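Glutaredoxin related protein (Sulfolobus solfataricus, PDB 4MNN) probably acts as an atypical protein disulfide oxidoreductase of the thioredoxin fold, exchanging thiols and disulfides in protein substrates. Local coordinates at residues R54-P66 and Y122-Y136. Sequence-based numbering, arbitrary orientation.
Sequences RGDRVYYTYYGIP and YQVSQINENVKLEIY
Arg57 reaches the C-terminal end of helix 114-127 on a fully extended chain, with CG opposite its backbone N (chi1 177°). Tyr60 takes the rarer position between N and the carbonyl carbon (chi1 62°), which lays its ring on Tyr122. Arg57 NH2 donates to two helix-end carbonyls, Ser125 O at 2.9 Å and Gln126 O at 3.0 Å. The bond to Ser125 O lies in that carbonyl's plane; NH2 stands above the plane of the Gln126 carbonyl. Glu129 CG sits over one guanidinium face, 3.2 Å from Arg57 CZ, and the rim of the Tyr59 ring, at CE2, lies over the opposite face. Glu129 OE2 adds a long salt bridge to Arg57 NH1, through charge alone, from well out of the guanidinium plane. A leucine in place of Arg57 would probably leave both carbonyls without this donor and Glu129 without its opposite charge. The Tyr60 and Tyr122 rings form an offset stack, with planes 29° apart. Alongside, strands 57-63 and 131-137 pair in parallel. Ile135 N donates to Thr61 O (2.8 Å), and Tyr63 N donates almost straight to Ile135 O (2.7 Å). Tyr63 OH donates to Glu134 OE2 (2.9 Å) on the anti side, tilted out of the carboxylate plane. Tyr63 CD1 lies over the rim of one Tyr136 face; the near-parallel rings barely overlap. This pairing joins the two thioredoxin-like halves into one continuous sheet. Strand 49-54 flanks it beyond 57-63, and strand 101-107 beyond 131-137. On the Tyr60 face, helix 71-83 packs beside helix 114-127, and its Ser77 hydrogen-bonds Tyr60 OH.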
ATOM      1  N   ARG A  54     -10.611   1.850   6.537  1.00 23.04           N
ATOM      2  CA  ARG A  54     -11.103   2.791   7.537  1.00 26.06           C
ATOM      3  C   ARG A  54     -12.588   2.537   7.317  1.00 27.13           C
ATOM      4  O   ARG A  54     -13.133   2.843   6.254  1.00 26.07           O
ATOM      5  CB  ARG A  54     -10.670   4.227   7.230  1.00 27.16           C
ATOM      6  CG  ARG A  54     -10.889   5.158   8.405  1.00 32.65           C
ATOM      7  CD  ARG A  54     -10.411   6.595   8.187  1.00 34.97           C
ATOM      8  NE  ARG A  54     -11.093   7.470   9.142  1.00 39.21           N
ATOM      9  CZ  ARG A  54     -10.681   8.684   9.516  1.00 41.14           C
ATOM     10  NH1 ARG A  54      -9.556   9.214   9.023  1.00 39.58           N
ATOM     11  NH2 ARG A  54     -11.405   9.372  10.400  1.00 41.80           N
ATOM     12  N   GLY A  55     -13.222   1.911   8.308  1.00 27.72           N
ATOM     13  CA  GLY A  55     -14.618   1.544   8.162  1.00 27.68           C
ATOM     14  C   GLY A  55     -14.725   0.488   7.075  1.00 27.89           C
ATOM     15  O   GLY A  55     -13.915  -0.441   7.019  1.00 28.93           O
ATOM     16  N   ASP A  56     -15.707   0.608   6.187  1.00 26.73           N
ATOM     17  CA  ASP A  56     -15.846  -0.380   5.115  1.00 26.59           C
ATOM     18  C   ASP A  56     -14.964  -0.024   3.920  1.00 24.55           C
ATOM     19  O   ASP A  56     -14.887  -0.788   2.958  1.00 23.63           O
ATOM     20  CB  ASP A  56     -17.290  -0.436   4.593  1.00 31.51           C
ATOM     21  CG  ASP A  56     -18.243  -1.073   5.574  1.00 36.60           C
ATOM     22  OD1 ASP A  56     -17.851  -2.091   6.189  1.00 37.94           O
ATOM     23  OD2 ASP A  56     -19.384  -0.559   5.708  1.00 38.96           O
ATOM     24  N   ARG A  57     -14.317   1.139   3.952  1.00 22.09           N
ATOM     25  CA  ARG A  57     -13.519   1.522   2.780  1.00 21.30           C
ATOM     26  C   ARG A  57     -12.124   0.908   2.704  1.00 20.55           C
ATOM     27  O   ARG A  57     -11.357   1.048   3.637  1.00 21.24           O
ATOM     28  CB  ARG A  57     -13.368   3.037   2.698  1.00 20.01           C
ATOM     29  CG  ARG A  57     -12.476   3.508   1.546  1.00 19.18           C
ATOM     30  CD  ARG A  57     -12.585   5.046   1.416  1.00 21.74           C
ATOM     31  NE  ARG A  57     -11.614   5.590   0.453  1.00 20.00           N
ATOM     32  CZ  ARG A  57     -11.452   6.884   0.191  1.00 22.73           C
ATOM     33  NH1 ARG A  57     -12.194   7.786   0.824  1.00 20.70           N
ATOM     34  NH2 ARG A  57     -10.561   7.276  -0.712  1.00 20.58           N
ATOM     35  N   VAL A  58     -11.804   0.272   1.578  1.00 19.80           N
ATOM     36  CA  VAL A  58     -10.465  -0.311   1.368  1.00 19.73           C
ATOM     37  C   VAL A  58      -9.637   0.710   0.575  1.00 18.75           C
ATOM     38  O   VAL A  58      -9.983   1.067  -0.556  1.00 20.84           O
ATOM     39  CB  VAL A  58     -10.531  -1.639   0.553  1.00 21.63           C
ATOM     40  CG1 VAL A  58      -9.105  -2.177   0.283  1.00 19.63           C
ATOM     41  CG2 VAL A  58     -11.364  -2.697   1.319  1.00 19.75           C
ATOM     42  N   TYR A  59      -8.569   1.217   1.185  1.00 16.86           N
ATOM     43  CA  TYR A  59      -7.704   2.176   0.532  1.00 14.19           C
ATOM     44  C   TYR A  59      -6.777   1.501  -0.442  1.00 15.34           C
ATOM     45  O   TYR A  59      -6.533   2.018  -1.533  1.00 15.80           O
ATOM     46  CB  TYR A  59      -6.919   2.966   1.572  1.00 17.01           C
ATOM     47  CG  TYR A  59      -7.813   3.965   2.269  1.00 17.42           C
ATOM     48  CD1 TYR A  59      -8.690   3.558   3.272  1.00 17.36           C
ATOM     49  CD2 TYR A  59      -7.826   5.308   1.872  1.00 18.19           C
ATOM     50  CE1 TYR A  59      -9.587   4.472   3.877  1.00 19.82           C
ATOM     51  CE2 TYR A  59      -8.709   6.225   2.465  1.00 19.72           C
ATOM     52  CZ  TYR A  59      -9.582   5.791   3.464  1.00 19.53           C
ATOM     53  OH  TYR A  59     -10.455   6.689   4.073  1.00 21.16           O
ATOM     54  N   TYR A  60      -6.259   0.342  -0.058  1.00 13.72           N
ATOM     55  CA  TYR A  60      -5.426  -0.423  -0.976  1.00 13.72           C
ATOM     56  C   TYR A  60      -5.103  -1.771  -0.380  1.00 14.50           C
ATOM     57  O   TYR A  60      -5.364  -2.023   0.802  1.00 14.65           O
ATOM     58  CB  TYR A  60      -4.124   0.348  -1.278  1.00 15.34           C
ATOM     59  CG  TYR A  60      -3.248   0.598  -0.068  1.00 16.63           C
ATOM     60  CD1 TYR A  60      -2.407  -0.397   0.425  1.00 17.93           C
ATOM     61  CD2 TYR A  60      -3.275   1.830   0.599  1.00 17.31           C
ATOM     62  CE1 TYR A  60      -1.606  -0.172   1.550  1.00 18.46           C
ATOM     63  CE2 TYR A  60      -2.482   2.064   1.746  1.00 16.85           C
ATOM     64  CZ  TYR A  60      -1.657   1.068   2.209  1.00 19.25           C
ATOM     65  OH  TYR A  60      -0.858   1.240   3.344  1.00 20.60           O
ATOM     66  N   THR A  61      -4.534  -2.638  -1.209  1.00 14.90           N
ATOM     67  CA  THR A  61      -4.075  -3.951  -0.771  1.00 14.24           C
ATOM     68  C   THR A  61      -2.631  -4.001  -1.255  1.00 15.44           C
ATOM     69  O   THR A  61      -2.343  -3.624  -2.404  1.00 15.91           O
ATOM     70  CB  THR A  61      -4.771  -5.124  -1.478  1.00 15.67           C
ATOM     71  OG1 THR A  61      -6.159  -5.108  -1.181  1.00 20.39           O
ATOM     72  CG2 THR A  61      -4.187  -6.469  -0.978  1.00 16.00           C
ATOM     73  N   TYR A  62      -1.751  -4.454  -0.374  1.00 13.02           N
ATOM     74  CA  TYR A  62      -0.348  -4.620  -0.674  1.00 13.64           C
ATOM     75  C   TYR A  62      -0.146  -6.140  -0.665  1.00 13.61           C
ATOM     76  O   TYR A  62      -0.350  -6.797   0.391  1.00 14.27           O
ATOM     77  CB  TYR A  62       0.485  -3.999   0.448  1.00 13.08           C
ATOM     78  CG  TYR A  62       1.957  -3.969   0.153  1.00 13.52           C
ATOM     79  CD1 TYR A  62       2.608  -2.774  -0.190  1.00 11.22           C
ATOM     80  CD2 TYR A  62       2.730  -5.145   0.237  1.00 15.92           C
ATOM     81  CE1 TYR A  62       3.991  -2.752  -0.440  1.00 12.57           C
ATOM     82  CE2 TYR A  62       4.110  -5.135  -0.010  1.00 13.85           C
ATOM     83  CZ  TYR A  62       4.733  -3.947  -0.350  1.00 13.38           C
ATOM     84  OH  TYR A  62       6.092  -3.966  -0.629  1.00 16.93           O
ATOM     85  N   TYR A  63       0.218  -6.684  -1.821  1.00 14.30           N
ATOM     86  CA  TYR A  63       0.478  -8.103  -1.974  1.00 16.03           C
ATOM     87  C   TYR A  63       1.966  -8.373  -1.743  1.00 14.13           C
ATOM     88  O   TYR A  63       2.801  -8.145  -2.618  1.00 12.17           O
ATOM     89  CB  TYR A  63       0.030  -8.548  -3.365  1.00 17.92           C
ATOM     90  CG  TYR A  63      -1.479  -8.407  -3.537  1.00 19.36           C
ATOM     91  CD1 TYR A  63      -2.036  -7.304  -4.209  1.00 19.10           C
ATOM     92  CD2 TYR A  63      -2.347  -9.414  -3.069  1.00 20.00           C
ATOM     93  CE1 TYR A  63      -3.397  -7.212  -4.419  1.00 19.89           C
ATOM     94  CE2 TYR A  63      -3.725  -9.338  -3.281  1.00 22.07           C
ATOM     95  CZ  TYR A  63      -4.241  -8.238  -3.954  1.00 22.86           C
ATOM     96  OH  TYR A  63      -5.607  -8.148  -4.157  1.00 26.72           O
ATOM     97  N   GLY A  64       2.253  -8.863  -0.529  1.00 15.25           N
ATOM     98  CA  GLY A  64       3.594  -9.150  -0.059  1.00 16.37           C
ATOM     99  C   GLY A  64       3.595  -8.618   1.356  1.00 16.80           C
ATOM    100  O   GLY A  64       2.509  -8.475   1.951  1.00 17.02           O
ATOM    101  N   ILE A  65       4.766  -8.293   1.896  1.00 15.81           N
ATOM    102  CA  ILE A  65       4.827  -7.725   3.255  1.00 16.38           C
ATOM    103  C   ILE A  65       5.635  -6.446   3.103  1.00 16.35           C
ATOM    104  O   ILE A  65       6.766  -6.456   2.623  1.00 16.52           O
ATOM    105  CB  ILE A  65       5.509  -8.699   4.264  1.00 18.80           C
ATOM    106  CG1 ILE A  65       4.706 -10.011   4.319  1.00 19.42           C
ATOM    107  CG2 ILE A  65       5.605  -8.034   5.640  1.00 17.29           C
ATOM    108  CD1 ILE A  65       5.342 -11.083   5.214  1.00 24.11           C
ATOM    109  N   PRO A  66       5.060  -5.306   3.509  1.00 15.62           N
ATOM    110  CA  PRO A  66       5.796  -4.054   3.347  1.00 18.44           C
ATOM    111  C   PRO A  66       6.954  -3.776   4.293  1.00 20.16           C
ATOM    112  O   PRO A  66       6.887  -2.840   5.083  1.00 22.86           O
ATOM    113  CB  PRO A  66       4.693  -3.004   3.452  1.00 16.32           C
ATOM    114  CG  PRO A  66       3.782  -3.591   4.465  1.00 15.94           C
ATOM    115  CD  PRO A  66       3.720  -5.075   4.081  1.00 14.92           C
ATOM    116  N   TYR A 122      -0.298   6.009  -2.598  1.00 14.40           N
ATOM    117  CA  TYR A 122      -1.085   5.832  -1.359  1.00 14.53           C
ATOM    118  C   TYR A 122      -1.919   7.089  -1.175  1.00 14.72           C
ATOM    119  O   TYR A 122      -3.076   7.025  -0.745  1.00 14.96           O
ATOM    120  CB  TYR A 122      -0.194   5.666  -0.136  1.00 14.66           C
ATOM    121  CG  TYR A 122       0.495   4.328  -0.046  1.00 14.78           C
ATOM    122  CD1 TYR A 122       1.779   4.222   0.518  1.00 15.23           C
ATOM    123  CD2 TYR A 122      -0.146   3.157  -0.494  1.00 16.14           C
ATOM    124  CE1 TYR A 122       2.416   2.972   0.646  1.00 14.72           C
ATOM    125  CE2 TYR A 122       0.481   1.888  -0.377  1.00 15.97           C
ATOM    126  CZ  TYR A 122       1.758   1.816   0.204  1.00 16.00           C
ATOM    127  OH  TYR A 122       2.370   0.602   0.391  1.00 16.94           O
ATOM    128  N   GLN A 123      -1.338   8.238  -1.506  1.00 15.00           N
ATOM    129  CA  GLN A 123      -2.083   9.485  -1.354  1.00 16.55           C
ATOM    130  C   GLN A 123      -3.174   9.601  -2.408  1.00 16.35           C
ATOM    131  O   GLN A 123      -4.244  10.113  -2.125  1.00 17.60           O
ATOM    132  CB  GLN A 123      -1.131  10.665  -1.389  1.00 19.21           C
ATOM    133  CG  GLN A 123      -0.270  10.672  -0.119  1.00 21.53           C
ATOM    134  CD  GLN A 123       0.752  11.755  -0.135  1.00 24.88           C
ATOM    135  OE1 GLN A 123       1.876  11.557  -0.588  1.00 28.34           O
ATOM    136  NE2 GLN A 123       0.368  12.929   0.350  1.00 27.36           N
ATOM    137  N   VAL A 124      -2.901   9.132  -3.620  1.00 16.67           N
ATOM    138  CA  VAL A 124      -3.926   9.140  -4.651  1.00 16.84           C
ATOM    139  C   VAL A 124      -5.128   8.257  -4.203  1.00 16.82           C
ATOM    140  O   VAL A 124      -6.303   8.625  -4.402  1.00 16.09           O
ATOM    141  CB  VAL A 124      -3.349   8.617  -5.987  1.00 17.87           C
ATOM    142  CG1 VAL A 124      -4.454   8.467  -7.009  1.00 17.00           C
ATOM    143  CG2 VAL A 124      -2.254   9.554  -6.494  1.00 17.37           C
ATOM    144  N   SER A 125      -4.861   7.111  -3.574  1.00 16.09           N
ATOM    145  CA  SER A 125      -5.963   6.227  -3.134  1.00 17.63           C
ATOM    146  C   SER A 125      -6.824   6.895  -2.055  1.00 18.07           C
ATOM    147  O   SER A 125      -8.008   6.579  -1.901  1.00 19.33           O
ATOM    148  CB  SER A 125      -5.411   4.877  -2.611  1.00 19.99           C
ATOM    149  OG  SER A 125      -4.888   4.942  -1.282  1.00 19.98           O
ATOM    150  N   GLN A 126      -6.216   7.820  -1.319  1.00 20.17           N
ATOM    151  CA  GLN A 126      -6.929   8.587  -0.279  1.00 21.40           C
ATOM    152  C   GLN A 126      -7.878   9.610  -0.889  1.00 23.29           C
ATOM    153  O   GLN A 126      -9.005   9.808  -0.403  1.00 23.22           O
ATOM    154  CB  GLN A 126      -5.931   9.380   0.550  1.00 25.01           C
ATOM    155  CG  GLN A 126      -5.592   8.842   1.882  1.00 25.01           C
ATOM    156  CD  GLN A 126      -4.615   9.770   2.598  1.00 22.87           C
ATOM    157  OE1 GLN A 126      -3.418   9.689   2.393  1.00 24.20           O
ATOM    158  NE2 GLN A 126      -5.135  10.671   3.400  1.00 20.78           N
ATOM    159  N   ILE A 127      -7.392  10.296  -1.927  1.00 21.34           N
ATOM    160  CA  ILE A 127      -8.125  11.352  -2.616  1.00 25.28           C
ATOM    161  C   ILE A 127      -9.196  10.864  -3.554  1.00 24.69           C
ATOM    162  O   ILE A 127     -10.192  11.544  -3.761  1.00 24.59           O
ATOM    163  CB  ILE A 127      -7.191  12.185  -3.549  1.00 28.14           C
ATOM    164  CG1 ILE A 127      -6.040  12.797  -2.775  1.00 29.76           C
ATOM    165  CG2 ILE A 127      -7.984  13.267  -4.260  1.00 31.93           C
ATOM    166  CD1 ILE A 127      -4.967  13.285  -3.696  1.00 31.68           C
ATOM    167  N   ASN A 128      -8.994   9.683  -4.116  1.00 22.30           N
ATOM    168  CA  ASN A 128      -9.888   9.209  -5.163  1.00 22.38           C
ATOM    169  C   ASN A 128     -10.428   7.799  -4.942  1.00 23.54           C
ATOM    170  O   ASN A 128      -9.724   6.807  -5.157  1.00 20.34           O
ATOM    171  CB  ASN A 128      -9.071   9.314  -6.483  1.00 21.24           C
ATOM    172  CG  ASN A 128      -9.858   8.942  -7.723  1.00 20.17           C
ATOM    173  OD1 ASN A 128      -9.376   9.127  -8.853  1.00 25.49           O
ATOM    174  ND2 ASN A 128     -11.037   8.434  -7.541  1.00 19.65           N
ATOM    175  N   GLU A 129     -11.690   7.721  -4.520  1.00 24.55           N
ATOM    176  CA  GLU A 129     -12.330   6.436  -4.270  1.00 26.38           C
ATOM    177  C   GLU A 129     -12.637   5.666  -5.536  1.00 26.42           C
ATOM    178  O   GLU A 129     -13.028   4.492  -5.467  1.00 27.43           O
ATOM    179  CB  GLU A 129     -13.646   6.642  -3.518  1.00 29.22           C
ATOM    180  CG  GLU A 129     -13.504   7.386  -2.235  1.00 34.94           C
ATOM    181  CD  GLU A 129     -14.851   7.662  -1.608  1.00 38.98           C
ATOM    182  OE1 GLU A 129     -15.575   6.669  -1.328  1.00 40.60           O
ATOM    183  OE2 GLU A 129     -15.173   8.859  -1.409  1.00 39.93           O
ATOM    184  N   ASN A 130     -12.486   6.317  -6.691  1.00 25.34           N
ATOM    185  CA  ASN A 130     -12.790   5.667  -7.967  1.00 24.90           C
ATOM    186  C   ASN A 130     -11.582   4.891  -8.489  1.00 24.69           C
ATOM    187  O   ASN A 130     -11.651   4.265  -9.553  1.00 25.44           O
ATOM    188  CB  ASN A 130     -13.199   6.724  -8.998  1.00 28.72           C
ATOM    189  CG  ASN A 130     -14.444   7.493  -8.586  1.00 30.05           C
ATOM    190  OD1 ASN A 130     -14.476   8.731  -8.641  1.00 34.86           O
ATOM    191  ND2 ASN A 130     -15.469   6.773  -8.180  1.00 28.98           N
ATOM    192  N   VAL A 131     -10.468   4.977  -7.768  1.00 21.12           N
ATOM    193  CA  VAL A 131      -9.247   4.254  -8.141  1.00 20.72           C
ATOM    194  C   VAL A 131      -9.176   3.015  -7.237  1.00 18.79           C
ATOM    195  O   VAL A 131      -9.527   3.097  -6.073  1.00 20.45           O
ATOM    196  CB  VAL A 131      -7.968   5.135  -7.907  1.00 21.49           C
ATOM    197  CG1 VAL A 131      -6.740   4.251  -7.677  1.00 25.51           C
ATOM    198  CG2 VAL A 131      -7.700   6.026  -9.139  1.00 22.87           C
ATOM    199  N   LYS A 132      -8.759   1.875  -7.778  1.00 16.77           N
ATOM    200  CA  LYS A 132      -8.606   0.673  -6.956  1.00 16.83           C
ATOM    201  C   LYS A 132      -7.114   0.368  -7.012  1.00 15.43           C
ATOM    202  O   LYS A 132      -6.626  -0.169  -8.004  1.00 15.42           O
ATOM    203  CB  LYS A 132      -9.400  -0.511  -7.510  1.00 20.87           C
ATOM    204  CG  LYS A 132      -9.224  -1.741  -6.602  1.00 24.11           C
ATOM    205  CD  LYS A 132      -9.881  -2.970  -7.154  1.00 29.16           C
ATOM    206  CE  LYS A 132      -9.848  -4.064  -6.115  1.00 34.16           C
ATOM    207  NZ  LYS A 132     -10.511  -5.313  -6.553  1.00 34.08           N
ATOM    208  N   LEU A 133      -6.404   0.770  -5.950  1.00 13.80           N
ATOM    209  CA  LEU A 133      -4.952   0.601  -5.849  1.00 12.32           C
ATOM    210  C   LEU A 133      -4.521  -0.736  -5.264  1.00 12.48           C
ATOM    211  O   LEU A 133      -4.979  -1.141  -4.200  1.00 12.68           O
ATOM    212  CB  LEU A 133      -4.348   1.735  -4.972  1.00 12.45           C
ATOM    213  CG  LEU A 133      -2.822   1.646  -4.751  1.00 12.12           C
ATOM    214  CD1 LEU A 133      -2.129   1.814  -6.107  1.00 10.54           C
ATOM    215  CD2 LEU A 133      -2.362   2.719  -3.746  1.00 13.37           C
ATOM    216  N   GLU A 134      -3.630  -1.418  -5.961  1.00 13.32           N
ATOM    217  CA  GLU A 134      -3.067  -2.681  -5.470  1.00 14.60           C
ATOM    218  C   GLU A 134      -1.575  -2.573  -5.667  1.00 15.57           C
ATOM    219  O   GLU A 134      -1.129  -2.095  -6.727  1.00 17.70           O
ATOM    220  CB  GLU A 134      -3.627  -3.867  -6.267  1.00 14.65           C
ATOM    221  CG  GLU A 134      -5.132  -4.079  -5.934  1.00 18.74           C
ATOM    222  CD  GLU A 134      -5.797  -5.172  -6.749  1.00 19.55           C
ATOM    223  OE1 GLU A 134      -5.875  -5.045  -7.986  1.00 24.18           O
ATOM    224  OE2 GLU A 134      -6.246  -6.150  -6.136  1.00 25.07           O
ATOM    225  N   ILE A 135      -0.801  -3.002  -4.671  1.00 13.10           N
ATOM    226  CA  ILE A 135       0.660  -2.949  -4.767  1.00 13.37           C
ATOM    227  C   ILE A 135       1.111  -4.383  -4.733  1.00 13.47           C
ATOM    228  O   ILE A 135       0.572  -5.156  -3.969  1.00 14.73           O
ATOM    229  CB  ILE A 135       1.296  -2.265  -3.543  1.00 14.45           C
ATOM    230  CG1 ILE A 135       0.517  -0.992  -3.183  1.00 17.61           C
ATOM    231  CG2 ILE A 135       2.786  -1.992  -3.831  1.00 13.93           C
ATOM    232  CD1 ILE A 135       0.537   0.086  -4.233  1.00 17.11           C
ATOM    233  N   TYR A 136       2.087  -4.737  -5.565  1.00 14.42           N
ATOM    234  CA  TYR A 136       2.599  -6.109  -5.591  1.00 14.44           C
ATOM    235  C   TYR A 136       4.098  -6.161  -5.430  1.00 13.36           C
ATOM    236  O   TYR A 136       4.800  -5.473  -6.145  1.00 14.21           O
ATOM    237  CB  TYR A 136       2.307  -6.785  -6.932  1.00 14.30           C
ATOM    238  CG  TYR A 136       0.843  -6.979  -7.233  1.00 15.73           C
ATOM    239  CD1 TYR A 136       0.073  -5.943  -7.791  1.00 16.32           C
ATOM    240  CD2 TYR A 136       0.227  -8.203  -6.963  1.00 17.27           C
ATOM    241  CE1 TYR A 136      -1.283  -6.122  -8.080  1.00 17.94           C
ATOM    242  CE2 TYR A 136      -1.137  -8.394  -7.238  1.00 20.69           C
ATOM    243  CZ  TYR A 136      -1.879  -7.356  -7.798  1.00 19.95           C
ATOM    244  OH  TYR A 136      -3.218  -7.547  -8.065  1.00 21.11           O
TER
HETATM  245  O   HOH W   1      -7.987   1.985  -3.949  1.00 19.09           O
HETATM  246  O   HOH W   2     -10.076   9.269   2.698  1.00 47.13           O